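Local coordinates for protein pectate lyase (Pectobacterium carotovorum, PDB 4U49) that probably cleaves polygalacturonate and methyl-esterified pectins by calcium-dependent elimination, acting within the chain and leaving unsaturated oligogalacturonides, at residues A34-W39 and N243-G248; T41-V46 and S98-N103; A60-I65 and W87-T92; K64-N69 and R73-L78. One frame throughout, in Å; residues are numbered along the deposited sequence.

Interaction 1: residues A34-W39 and N243-G248. Unlike the reference sequence in segment 243-248: N243 (reference Lys).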
loop_
_atom_site.group_PDB
_atom_site.type_symbol
_atom_site.label_atom_id
_atom_site.label_comp_id
_atom_site.label_asym_id
_atom_site.label_seq_id
_atom_site.Cartn_x
_atom_site.Cartn_y
_atom_site.Cartn_z
ATOM N N ALA A 34 8.462 12.493 -9.722
ATOM C CA ALA A 34 7.987 11.345 -10.481
ATOM C C ALA A 34 6.483 11.450 -10.671
ATOM O O ALA A 34 5.823 12.227 -9.984
ATOM C CB ALA A 34 8.344 10.049 -9.772
ATOM N N THR A 35 5.942 10.676 -11.606
ATOM C CA THR A 35 4.494 10.572 -11.738
ATOM C C THR A 35 4.065 9.124 -11.525
ATOM O O THR A 35 4.464 8.228 -12.271
ATOM C CB THR A 35 4.000 11.078 -13.108
ATOM O OG1 THR A 35 4.255 12.485 -13.217
ATOM C CG2 THR A 35 2.502 10.835 -13.255
ATOM N N TYR A 36 3.270 8.902 -10.484
ATOM C CA TYR A 36 2.818 7.565 -10.134
ATOM C C TYR A 36 1.424 7.306 -10.667
ATOM O O TYR A 36 0.511 8.101 -10.451
ATOM C CB TYR A 36 2.845 7.366 -8.619
ATOM C CG TYR A 36 4.213 7.576 -8.023
ATOM C CD1 TYR A 36 5.163 6.566 -8.053
ATOM C CD2 TYR A 36 4.560 8.791 -7.445
ATOM C CE1 TYR A 36 6.420 6.752 -7.518
ATOM C CE2 TYR A 36 5.818 8.989 -6.907
ATOM C CZ TYR A 36 6.744 7.965 -6.947
ATOM O OH TYR A 36 7.999 8.147 -6.414
ATOM N N LEU A 37 1.274 6.194 -11.374
ATOM C CA LEU A 37 -0.029 5.756 -11.855
ATOM C C LEU A 37 -0.540 4.651 -10.946
ATOM O O LEU A 37 0.226 3.802 -10.508
ATOM C CB LEU A 37 0.054 5.258 -13.300
ATOM C CG LEU A 37 0.023 6.277 -14.442
ATOM C CD1 LEU A 37 1.159 7.283 -14.349
ATOM C CD2 LEU A 37 0.059 5.548 -15.780
ATOM N N SER A 38 -1.833 4.671 -10.653
ATOM C CA SER A 38 -2.444 3.611 -9.868
ATOM C C SER A 38 -3.854 3.381 -10.382
ATOM O O SER A 38 -4.565 4.334 -10.700
ATOM C CB SER A 38 -2.455 3.973 -8.379
ATOM O OG SER A 38 -3.015 2.930 -7.601
ATOM N N TRP A 39 -4.267 2.124 -10.473
ATOM C CA TRP A 39 -5.585 1.846 -11.023
ATOM C C TRP A 39 -6.248 0.617 -10.428
ATOM O O TRP A 39 -5.592 -0.242 -9.845
ATOM C CB TRP A 39 -5.504 1.702 -12.551
ATOM C CG TRP A 39 -4.613 0.592 -13.053
ATOM C CD1 TRP A 39 -4.991 -0.683 -13.379
ATOM C CD2 TRP A 39 -3.203 0.671 -13.321
ATOM N NE1 TRP A 39 -3.902 -1.402 -13.818
ATOM C CE2 TRP A 39 -2.799 -0.597 -13.786
ATOM C CE3 TRP A 39 -2.249 1.686 -13.194
ATOM C CZ2 TRP A 39 -1.473 -0.870 -14.133
ATOM C CZ3 TRP A 39 -0.935 1.409 -13.543
ATOM C CH2 TRP A 39 -0.562 0.143 -14.009
ATOM N N ASN A 243 1.536 -4.299 -6.823
ATOM C CA ASN A 243 2.658 -3.364 -6.817
ATOM C C ASN A 243 2.332 -2.058 -6.092
ATOM O O ASN A 243 2.645 -0.971 -6.582
ATOM C CB ASN A 243 3.119 -3.069 -8.248
ATOM C CG ASN A 243 4.534 -2.533 -8.301
ATOM O OD1 ASN A 243 5.308 -2.707 -7.358
ATOM N ND2 ASN A 243 4.881 -1.876 -9.404
ATOM N N PHE A 244 1.684 -2.184 -4.935
ATOM C CA PHE A 244 1.506 -1.083 -3.991
ATOM C C PHE A 244 2.831 -0.349 -3.826
ATOM O O PHE A 244 3.867 -0.977 -3.623
ATOM C CB PHE A 244 0.988 -1.627 -2.653
ATOM C CG PHE A 244 1.023 -0.638 -1.521
ATOM C CD1 PHE A 244 0.143 0.431 -1.482
ATOM C CD2 PHE A 244 1.910 -0.806 -0.469
ATOM C CE1 PHE A 244 0.168 1.329 -0.426
ATOM C CE2 PHE A 244 1.940 0.089 0.586
ATOM C CZ PHE A 244 1.068 1.155 0.609
ATOM N N THR A 245 2.803 0.976 -3.945
ATOM C CA THR A 245 4.041 1.748 -4.031
ATOM C C THR A 245 4.175 2.813 -2.945
ATOM O O THR A 245 3.280 3.634 -2.744
ATOM C CB THR A 245 4.171 2.435 -5.411
ATOM O OG1 THR A 245 4.251 1.439 -6.438
ATOM C CG2 THR A 245 5.421 3.312 -5.469
ATOM N N LEU A 246 5.311 2.790 -2.256
ATOM C CA LEU A 246 5.650 3.817 -1.278
ATOM C C LEU A 246 6.538 4.873 -1.924
ATOM O O LEU A 246 7.508 4.541 -2.601
ATOM C CB LEU A 246 6.363 3.206 -0.068
ATOM C CG LEU A 246 5.610 2.178 0.780
ATOM C CD1 LEU A 246 6.493 1.696 1.927
ATOM C CD2 LEU A 246 4.318 2.766 1.317
ATOM N N THR A 247 6.204 6.141 -1.719
ATOM C CA THR A 247 7.043 7.223 -2.216
ATOM C C THR A 247 7.359 8.211 -1.097
ATOM O O THR A 247 6.639 8.292 -0.099
ATOM C CB THR A 247 6.383 7.965 -3.399
ATOM O OG1 THR A 247 7.274 8.973 -3.889
ATOM C CG2 THR A 247 5.079 8.613 -2.972
ATOM N N GLY A 248 8.445 8.956 -1.266
ATOM C CA GLY A 248 8.902 9.878 -0.245
ATOM C C GLY A 248 9.852 9.209 0.731
ATOM O O GLY A 248 10.628 8.330 0.356
#

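Interaction 2: residues T41-V46 and S98-N103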
loop_
_atom_site.group_PDB
_atom_site.type_symbol
_atom_site.label_atom_id
_atom_site.label_comp_id
_atom_site.label_asym_id
_atom_site.label_seq_id
_atom_site.Cartn_x
_atom_site.Cartn_y
_atom_site.Cartn_z
ATOM N N THR A 41 -9.211 -2.361 -11.695
ATOM C CA THR A 41 -9.980 -2.867 -12.818
ATOM C C THR A 41 -10.825 -4.054 -12.366
ATOM O O THR A 41 -10.451 -4.779 -11.441
ATOM C CB THR A 41 -9.065 -3.278 -13.995
ATOM O OG1 THR A 41 -9.863 -3.586 -15.147
ATOM C CG2 THR A 41 -8.213 -4.483 -13.625
ATOM N N ASP A 42 -11.977 -4.235 -12.997
ATOM C CA ASP A 42 -12.811 -5.393 -12.707
ATOM C C ASP A 42 -12.888 -6.298 -13.926
ATOM O O ASP A 42 -13.634 -7.276 -13.938
ATOM C CB ASP A 42 -14.210 -4.965 -12.260
ATOM C CG ASP A 42 -14.783 -3.855 -13.115
ATOM O OD1 ASP A 42 -14.500 -3.825 -14.330
ATOM O OD2 ASP A 42 -15.515 -3.005 -12.567
ATOM N N ALA A 43 -12.115 -5.956 -14.953
ATOM C CA ALA A 43 -11.972 -6.819 -16.116
ATOM C C ALA A 43 -11.366 -8.139 -15.665
ATOM O O ALA A 43 -10.322 -8.162 -15.014
ATOM C CB ALA A 43 -11.108 -6.161 -17.180
ATOM N N GLY A 44 -12.035 -9.237 -15.987
ATOM C CA GLY A 44 -11.566 -10.538 -15.559
ATOM C C GLY A 44 -10.575 -11.120 -16.541
ATOM O O GLY A 44 -10.554 -10.731 -17.712
ATOM N N ASN A 45 -9.736 -12.031 -16.052
ATOM C CA ASN A 45 -8.907 -12.862 -16.915
ATOM C C ASN A 45 -7.884 -12.056 -17.719
ATOM O O ASN A 45 -7.705 -12.282 -18.912
ATOM C CB ASN A 45 -9.818 -13.663 -17.854
ATOM C CG ASN A 45 -9.138 -14.875 -18.452
ATOM O OD1 ASN A 45 -8.202 -15.430 -17.877
ATOM N ND2 ASN A 45 -9.617 -15.299 -19.618
ATOM N N VAL A 46 -7.209 -11.113 -17.067
ATOM C CA VAL A 46 -6.284 -10.240 -17.781
ATOM C C VAL A 46 -4.929 -10.926 -17.985
ATOM O O VAL A 46 -4.474 -11.708 -17.144
ATOM C CB VAL A 46 -6.099 -8.882 -17.051
ATOM C CG1 VAL A 46 -7.413 -8.426 -16.431
ATOM C CG2 VAL A 46 -5.040 -8.972 -15.992
ATOM N N SER A 98 -10.063 -9.081 -25.646
ATOM C CA SER A 98 -10.695 -7.775 -25.510
ATOM C C SER A 98 -9.748 -6.792 -24.829
ATOM O O SER A 98 -9.062 -7.140 -23.867
ATOM C CB SER A 98 -12.000 -7.883 -24.720
ATOM O OG SER A 98 -11.751 -8.311 -23.391
ATOM N N VAL A 99 -9.711 -5.566 -25.338
ATOM C CA VAL A 99 -8.866 -4.530 -24.759
ATOM C C VAL A 99 -9.730 -3.456 -24.124
ATOM O O VAL A 99 -10.582 -2.859 -24.781
ATOM C CB VAL A 99 -7.939 -3.890 -25.809
ATOM C CG1 VAL A 99 -7.024 -2.861 -25.153
ATOM C CG2 VAL A 99 -7.119 -4.959 -26.516
ATOM N N LEU A 100 -9.512 -3.226 -22.835
ATOM C CA LEU A 100 -10.280 -2.244 -22.084
ATOM C C LEU A 100 -9.418 -1.034 -21.752
ATOM O O LEU A 100 -8.373 -1.166 -21.116
ATOM C CB LEU A 100 -10.836 -2.871 -20.804
ATOM C CG LEU A 100 -11.483 -1.938 -19.778
ATOM C CD1 LEU A 100 -12.762 -1.324 -20.326
ATOM C CD2 LEU A 100 -11.748 -2.681 -18.475
ATOM N N LYS A 101 -9.859 0.139 -22.191
ATOM C CA LYS A 101 -9.140 1.376 -21.917
ATOM C C LYS A 101 -9.665 2.049 -20.656
ATOM O O LYS A 101 -10.874 2.120 -20.433
ATOM C CB LYS A 101 -9.249 2.334 -23.105
ATOM C CG LYS A 101 -8.770 1.742 -24.424
ATOM C CD LYS A 101 -8.910 2.737 -25.567
ATOM C CE LYS A 101 -10.365 3.112 -25.797
ATOM N NZ LYS A 101 -10.515 4.093 -26.904
ATOM N N SER A 102 -8.750 2.543 -19.830
ATOM C CA SER A 102 -9.133 3.284 -18.637
ATOM C C SER A 102 -9.638 4.673 -19.004
ATOM O O SER A 102 -9.586 5.078 -20.163
ATOM C CB SER A 102 -7.950 3.421 -17.684
ATOM O OG SER A 102 -6.995 4.321 -18.223
ATOM N N ASN A 103 -10.115 5.402 -18.002
ATOM C CA ASN A 103 -10.322 6.833 -18.147
ATOM C C ASN A 103 -8.987 7.508 -18.418
ATOM O O ASN A 103 -7.933 6.981 -18.054
ATOM C CB ASN A 103 -10.954 7.419 -16.886
ATOM C CG ASN A 103 -10.111 7.170 -15.648
ATOM O OD1 ASN A 103 -9.975 6.033 -15.204
ATOM N ND2 ASN A 103 -9.544 8.234 -15.084
#

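Interaction 3: residues A60-I65 and W87-T92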
loop_
_atom_site.group_PDB
_atom_site.type_symbol
_atom_site.label_atom_id
_atom_site.label_comp_id
_atom_site.label_asym_id
_atom_site.label_seq_id
_atom_site.Cartn_x
_atom_site.Cartn_y
_atom_site.Cartn_z
ATOM N N ALA A 60 -1.176 9.635 -32.986
ATOM C CA ALA A 60 -0.137 10.568 -32.551
ATOM C C ALA A 60 -0.582 11.429 -31.372
ATOM O O ALA A 60 0.099 12.397 -31.016
ATOM C CB ALA A 60 0.308 11.467 -33.716
ATOM N N GLY A 61 -1.711 11.081 -30.762
ATOM C CA GLY A 61 -2.181 11.782 -29.578
ATOM C C GLY A 61 -1.638 11.230 -28.271
ATOM O O GLY A 61 -1.611 11.924 -27.254
ATOM N N SER A 62 -1.048 10.043 -28.332
ATOM C CA SER A 62 -0.435 9.438 -27.154
ATOM C C SER A 62 0.588 8.403 -27.612
ATOM O O SER A 62 0.624 8.031 -28.786
ATOM C CB SER A 62 -1.495 8.809 -26.254
ATOM O OG SER A 62 -2.047 7.630 -26.829
ATOM N N GLU A 63 1.454 7.979 -26.700
ATOM C CA GLU A 63 2.432 6.940 -27.017
ATOM C C GLU A 63 2.474 5.904 -25.904
ATOM O O GLU A 63 2.301 6.232 -24.734
ATOM C CB GLU A 63 3.828 7.537 -27.242
ATOM C CG GLU A 63 4.367 8.332 -26.065
ATOM C CD GLU A 63 5.619 9.113 -26.415
ATOM O OE1 GLU A 63 6.293 9.616 -25.491
ATOM O OE2 GLU A 63 5.920 9.230 -27.619
ATOM N N LYS A 64 2.682 4.648 -26.282
ATOM C CA LYS A 64 2.827 3.562 -25.317
ATOM C C LYS A 64 4.206 3.636 -24.664
ATOM O O LYS A 64 5.221 3.550 -25.350
ATOM C CB LYS A 64 2.623 2.208 -26.005
ATOM C CG LYS A 64 2.770 0.989 -25.110
ATOM C CD LYS A 64 2.391 -0.285 -25.868
ATOM C CE LYS A 64 2.697 -1.546 -25.073
ATOM N NZ LYS A 64 2.308 -2.783 -25.824
ATOM N N ILE A 65 4.244 3.811 -23.344
ATOM C CA ILE A 65 5.521 3.961 -22.653
ATOM C C ILE A 65 5.885 2.745 -21.807
ATOM O O ILE A 65 6.980 2.690 -21.251
ATOM C CB ILE A 65 5.541 5.211 -21.740
ATOM C CG1 ILE A 65 4.471 5.107 -20.651
ATOM C CG2 ILE A 65 5.366 6.483 -22.565
ATOM C CD1 ILE A 65 4.580 6.180 -19.569
ATOM N N TRP A 87 -1.442 13.603 -19.912
ATOM C CA TRP A 87 -2.582 12.716 -19.764
ATOM C C TRP A 87 -2.071 11.282 -19.839
ATOM O O TRP A 87 -1.109 10.999 -20.552
ATOM C CB TRP A 87 -3.637 12.988 -20.838
ATOM C CG TRP A 87 -4.304 14.318 -20.690
ATOM C CD1 TRP A 87 -3.839 15.522 -21.136
ATOM C CD2 TRP A 87 -5.561 14.582 -20.054
ATOM N NE1 TRP A 87 -4.728 16.520 -20.815
ATOM C CE2 TRP A 87 -5.792 15.970 -20.149
ATOM C CE3 TRP A 87 -6.507 13.784 -19.405
ATOM C CZ2 TRP A 87 -6.934 16.574 -19.629
ATOM C CZ3 TRP A 87 -7.642 14.387 -18.889
ATOM C CH2 TRP A 87 -7.845 15.768 -19.003
ATOM N N TYR A 88 -2.703 10.383 -19.092
ATOM C CA TYR A 88 -2.300 8.982 -19.077
ATOM C C TYR A 88 -3.495 8.062 -19.294
ATOM O O TYR A 88 -4.627 8.412 -18.958
ATOM C CB TYR A 88 -1.620 8.620 -17.754
ATOM C CG TYR A 88 -0.251 9.223 -17.537
ATOM C CD1 TYR A 88 0.898 8.535 -17.900
ATOM C CD2 TYR A 88 -0.107 10.474 -16.945
ATOM C CE1 TYR A 88 2.152 9.076 -17.692
ATOM C CE2 TYR A 88 1.143 11.024 -16.733
ATOM C CZ TYR A 88 2.269 10.320 -17.106
ATOM O OH TYR A 88 3.517 10.857 -16.899
ATOM N N TRP A 89 -3.226 6.886 -19.856
ATOM C CA TRP A 89 -4.205 5.807 -19.974
ATOM C C TRP A 89 -3.546 4.476 -19.644
ATOM O O TRP A 89 -2.359 4.294 -19.905
ATOM C CB TRP A 89 -4.788 5.720 -21.389
ATOM C CG TRP A 89 -5.541 6.912 -21.858
ATOM C CD1 TRP A 89 -6.897 7.069 -21.876
ATOM C CD2 TRP A 89 -4.989 8.110 -22.413
ATOM N NE1 TRP A 89 -7.223 8.293 -22.401
ATOM C CE2 TRP A 89 -6.070 8.955 -22.734
ATOM C CE3 TRP A 89 -3.687 8.555 -22.660
ATOM C CZ2 TRP A 89 -5.889 10.220 -23.290
ATOM C CZ3 TRP A 89 -3.509 9.811 -23.212
ATOM C CH2 TRP A 89 -4.604 10.630 -23.519
ATOM N N VAL A 90 -4.310 3.540 -19.086
ATOM C CA VAL A 90 -3.865 2.149 -19.048
ATOM C C VAL A 90 -4.865 1.272 -19.806
ATOM O O VAL A 90 -6.082 1.432 -19.678
ATOM C CB VAL A 90 -3.676 1.618 -17.601
ATOM C CG1 VAL A 90 -2.587 2.401 -16.882
ATOM C CG2 VAL A 90 -4.975 1.673 -16.816
ATOM N N ASP A 91 -4.338 0.370 -20.626
ATOM C CA ASP A 91 -5.158 -0.589 -21.354
ATOM C C ASP A 91 -4.937 -1.966 -20.755
ATOM O O ASP A 91 -3.799 -2.361 -20.525
ATOM C CB ASP A 91 -4.811 -0.604 -22.849
ATOM C CG ASP A 91 -5.366 0.595 -23.600
ATOM O OD1 ASP A 91 -5.824 1.558 -22.950
ATOM O OD2 ASP A 91 -5.335 0.574 -24.850
ATOM N N THR A 92 -6.016 -2.693 -20.488
ATOM C CA THR A 92 -5.874 -4.074 -20.047
ATOM C C THR A 92 -6.273 -5.017 -21.170
ATOM O O THR A 92 -7.258 -4.785 -21.871
ATOM C CB THR A 92 -6.719 -4.380 -18.801
ATOM O OG1 THR A 92 -8.109 -4.279 -19.129
ATOM C CG2 THR A 92 -6.384 -3.410 -17.680
#

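Interaction 4: residues K64-N69 and R73-L78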
loop_
_atom_site.group_PDB
_atom_site.type_symbol
_atom_site.label_atom_id
_atom_site.label_comp_id
_atom_site.label_asym_id
_atom_site.label_seq_id
_atom_site.Cartn_x
_atom_site.Cartn_y
_atom_site.Cartn_z
ATOM N N LYS A 64 2.682 4.648 -26.282
ATOM C CA LYS A 64 2.827 3.562 -25.317
ATOM C C LYS A 64 4.206 3.636 -24.664
ATOM O O LYS A 64 5.221 3.550 -25.350
ATOM C CB LYS A 64 2.623 2.208 -26.005
ATOM C CG LYS A 64 2.770 0.989 -25.110
ATOM C CD LYS A 64 2.391 -0.285 -25.868
ATOM C CE LYS A 64 2.697 -1.546 -25.073
ATOM N NZ LYS A 64 2.308 -2.783 -25.824
ATOM N N ILE A 65 4.244 3.811 -23.344
ATOM C CA ILE A 65 5.521 3.961 -22.653
ATOM C C ILE A 65 5.885 2.745 -21.807
ATOM O O ILE A 65 6.980 2.690 -21.251
ATOM C CB ILE A 65 5.541 5.211 -21.740
ATOM C CG1 ILE A 65 4.471 5.107 -20.651
ATOM C CG2 ILE A 65 5.366 6.483 -22.565
ATOM C CD1 ILE A 65 4.580 6.180 -19.569
ATOM N N ALA A 66 4.978 1.773 -21.716
ATOM C CA ALA A 66 5.246 0.569 -20.930
ATOM C C ALA A 66 4.295 -0.579 -21.244
ATOM O O ALA A 66 3.114 -0.378 -21.531
ATOM C CB ALA A 66 5.188 0.889 -19.444
ATOM N N GLU A 67 4.835 -1.790 -21.178
ATOM C CA GLU A 67 4.055 -3.009 -21.303
ATOM C C GLU A 67 4.248 -3.806 -20.019
ATOM O O GLU A 67 5.380 -4.119 -19.649
ATOM C CB GLU A 67 4.492 -3.808 -22.530
ATOM C CG GLU A 67 3.608 -4.986 -22.856
ATOM C CD GLU A 67 3.995 -5.643 -24.164
ATOM O OE1 GLU A 67 4.718 -6.661 -24.127
ATOM O OE2 GLU A 67 3.580 -5.136 -25.227
ATOM N N LEU A 68 3.149 -4.119 -19.337
ATOM C CA LEU A 68 3.221 -4.660 -17.981
ATOM C C LEU A 68 2.658 -6.071 -17.853
ATOM O O LEU A 68 1.959 -6.561 -18.742
ATOM C CB LEU A 68 2.480 -3.739 -17.004
ATOM C CG LEU A 68 2.871 -2.260 -16.978
ATOM C CD1 LEU A 68 2.078 -1.520 -15.902
ATOM C CD2 LEU A 68 4.366 -2.087 -16.754
ATOM N N ASN A 69 2.954 -6.715 -16.727
ATOM C CA ASN A 69 2.357 -8.008 -16.422
ATOM C C ASN A 69 0.860 -7.867 -16.167
ATOM O O ASN A 69 0.288 -6.787 -16.323
ATOM C CB ASN A 69 3.053 -8.669 -15.221
ATOM C CG ASN A 69 2.948 -7.849 -13.939
ATOM O OD1 ASN A 69 2.009 -7.078 -13.742
ATOM N ND2 ASN A 69 3.924 -8.023 -13.053
ATOM N N ARG A 73 -0.874 -3.035 -10.464
ATOM C CA ARG A 73 -1.935 -2.034 -10.502
ATOM C C ARG A 73 -1.361 -0.638 -10.286
ATOM O O ARG A 73 -2.094 0.308 -9.989
ATOM C CB ARG A 73 -3.012 -2.341 -9.454
ATOM C CG ARG A 73 -3.789 -3.636 -9.716
ATOM C CD ARG A 73 -4.582 -3.569 -11.015
ATOM N NE ARG A 73 -5.425 -4.749 -11.209
ATOM C CZ ARG A 73 -5.065 -5.822 -11.907
ATOM N NH1 ARG A 73 -3.872 -5.875 -12.485
ATOM N NH2 ARG A 73 -5.901 -6.846 -12.032
ATOM N N THR A 74 -0.041 -0.523 -10.422
ATOM C CA THR A 74 0.638 0.767 -10.396
ATOM C C THR A 74 1.733 0.837 -11.451
ATOM O O THR A 74 2.165 -0.186 -11.979
ATOM C CB THR A 74 1.297 1.063 -9.035
ATOM O OG1 THR A 74 2.435 0.209 -8.866
ATOM C CG2 THR A 74 0.324 0.857 -7.890
ATOM N N PHE A 75 2.183 2.052 -11.744
ATOM C CA PHE A 75 3.338 2.265 -12.605
ATOM C C PHE A 75 4.022 3.571 -12.233
ATOM O O PHE A 75 3.358 4.564 -11.943
ATOM C CB PHE A 75 2.936 2.285 -14.082
ATOM C CG PHE A 75 4.075 2.596 -15.014
ATOM C CD1 PHE A 75 4.991 1.614 -15.355
ATOM C CD2 PHE A 75 4.234 3.869 -15.543
ATOM C CE1 PHE A 75 6.043 1.894 -16.207
ATOM C CE2 PHE A 75 5.287 4.154 -16.394
ATOM C CZ PHE A 75 6.192 3.165 -16.726
ATOM N N THR A 76 5.352 3.567 -12.247
ATOM C CA THR A 76 6.121 4.769 -11.947
ATOM C C THR A 76 6.755 5.335 -13.213
ATOM O O THR A 76 7.586 4.683 -13.842
ATOM C CB THR A 76 7.230 4.497 -10.913
ATOM O OG1 THR A 76 6.648 4.044 -9.684
ATOM C CG2 THR A 76 8.031 5.765 -10.649
ATOM N N ASP A 77 6.363 6.550 -13.581
ATOM C CA ASP A 77 6.911 7.208 -14.760
ATOM C C ASP A 77 8.026 8.169 -14.365
ATOM O O ASP A 77 7.782 9.184 -13.713
ATOM C CB ASP A 77 5.808 7.949 -15.527
ATOM C CG ASP A 77 6.310 8.585 -16.815
ATOM O OD1 ASP A 77 5.539 9.334 -17.448
ATOM O OD2 ASP A 77 7.473 8.342 -17.198
ATOM N N LEU A 78 9.250 7.841 -14.770
ATOM C CA LEU A 78 10.413 8.663 -14.452
ATOM C C LEU A 78 10.943 9.418 -15.671
ATOM O O LEU A 78 11.938 10.132 -15.576
ATOM C CB LEU A 78 11.527 7.795 -13.859
ATOM C CG LEU A 78 11.220 7.091 -12.536
ATOM C CD1 LEU A 78 12.422 6.293 -12.057
ATOM C CD2 LEU A 78 10.794 8.096 -11.482
#

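Interaction 1: residues A34-W39 and N243-G248
Y36 reaches from strand 34-39 across to strand 244-247 and meets two threonines, T245 and T247, separated by one residue, with their CB atoms on the same side of the strand. Its CG stands anti to the carbonyl carbon (chi1 -58°), which lays the ring across toward strand 244-247, with its oxygen at T247. There Y36 OH donates to T247 OG1 at 2.8 Å. T247 turns its OG1 anti to the backbone N (chi1 -177°) and approaches the CZ end of the ring obliquely, its CB following at 3.6 Å from CZ of Y36. The other side chain is purely apolar in its touch: CG2 of T245 lies 4.1 Å from CE1 of Y36, the two side chains crossing at about a right angle. Its hydroxyl is turned to its own strand instead, where OG1 of T245 donates to O of N243 at 2.9 Å, and T74 OG1 joins both of these oxygens. The buried phenol and threonine belong to a short chain of hydrogen bonds: N277 ND2 bonds Y36 OH, and T247 OG1 is held in turn by D32 OD1. T247 is about 7 Å, side chain to side chain, from N216, a calcium-binding residue, though no calcium is bound in this model. The arrangement is an interdomain seam, in which the three-stranded sheet of an N-terminal beta sandwich, its topology consistent with a fibronectin type III-like fold, lies against the parallel beta-helix of the polysaccharide lyase 3 domain.

Interaction 2: residues T41-V46 and S98-N103
A43, in the irregular turn that follows strand 34-41, faces L100 on strand 99-101, their CA atoms 7.7 Å apart. T41 lies nearest S102 at 8.5 Å between CA atoms, so the two backbones advance in opposite directions, too far apart to pair as strands. The gap is filled mainly by one branch of one leucine. L100 has its CG anti to the backbone N (chi1 171°) and sends CD2 into the concave side of the turn. That methyl of L100, CD2, rests 3.8 Å from CB of A43 and 3.9 Å from OG1 of T41, touching a methyl and a hydroxyl at once. The remaining surroundings of the leucine include T24, T92 and D22. The start of the turn is an ST turn, in which the N of A43 donates to OG1 of T41 over 3.3 Å with an angle of 159° at the hydrogen. T41 OG1 is also hydrogen-bonded to T24 OG1. The contact lies at one end of the N-terminal beta sandwich, where the link between strands 34-41 and 46-54, from opposite sheets, folds over the edge strand 99-106. The methyl of A43 touches T92 as well, on the neighbouring strand 87-94. Farther along the turn, G44 O bonds S94 OG and the backbone of N45 pairs with G95, which tie the link to the end of that strand.

Interaction 3: residues A60-I65 and W87-T92
The phenol ring of Y88 and the indole of W89, neighbours on strand 87-92, stand on different sides of their sheet, and each meets one residue of segment 60-65. The Y88 ring receives I65 at its edge: CD1 of the isoleucine lies near the ring plane, 4.2 Å from CE1 of Y88. The indole is approached obliquely by S62, whose CB comes within 3.8 Å of CZ3 of W89, in the six-membered part of the ring system. In both cases the touch is carbon against carbon. W89 has its CG anti to the carbonyl carbon (chi1 -62°), which swings the indole toward the S62 end of the segment although its CB does not head there. Y88 likewise brings only the end of its side chain close to I65. Its phenol oxygen is fixed separately by a hydrogen bond to OD1 of D77, which ties the buried tyrosine to the opposite sheet. More of the ring's surroundings come from that sheet: CD2 of L37 and CG2 of T35 pack on it, and L26 and L28 touch it too. W89, partly exposed, sits on the other side of its sheet beside A104. Both contacts bridge a strand rather than join neighbours. Strand 46-54 runs between the two segments and pairs with each, E63 with R53 and I65 with V51 on one side, W89 with Y52 on the other. In the four-stranded antiparallel sheet of the sandwich, strand 62-68 is thus an outermost strand, and strand 87-94 an inner one flanked by 46-54 and 99-106.

Interaction 4: residues K64-N69 and R73-L78
F75 closes one flank of the N-terminal beta sandwich, where the edge strands of its two sheets, 64-68 and 74-77, come together through I65, A66 and L68. The strand axes approach to 9.3 Å and run roughly antiparallel, at 143°. The F75 ring, its CG anti to the backbone N (chi1 176°), is met obliquely by three side chains. CB of A66 is tightest, 3.5 Å from CE1 of F75. CD1 of I65 touches the other side of the ring outline, at 3.8 Å from CE2 of F75, while CD2 of L68 lies 4.0 Å from CD1 of F75, nearer the ring's root. A classic beta bulge, I65 and A66 both facing V51 on strand 46-54, is consistent with two successive residues turning to the same ring. CD1 of I65 also rests 3.9 Å from OD1 of D77, an oxygen already engaged in a hydrogen bond, while OD2 of that carboxylate is in a salt bridge to R53. On the outer face, NZ of K64 forms a salt bridge with OE2 of E67 at 2.7 Å, using the anti lone pair of that oxygen, and a second salt bridge with D50. L68 CD1 comes 4.1 Å from O of T74.

How the interactions relate
Interaction 1 is the deeply buried one, its centre about 9 Å from the centre of the chain, and joins two domains through a phenol-hydroxyl bond; interactions 2, 3 and 4 lie farther out, partly buried, within the N-terminal sandwich, and cross mainly by apolar touches. Interactions 3 and 4 share I65 and strand 62-68: the same side chain meets an aromatic of its own sheet and one of the opposite sheet. Interactions 2 and 3 lie on adjoining strands, paired by backbone bonds such as L100 O with T92 N. Interaction 4 touches interaction 1 through L37 and F75 on paired strands, while W39 packs on V90 of interaction 3.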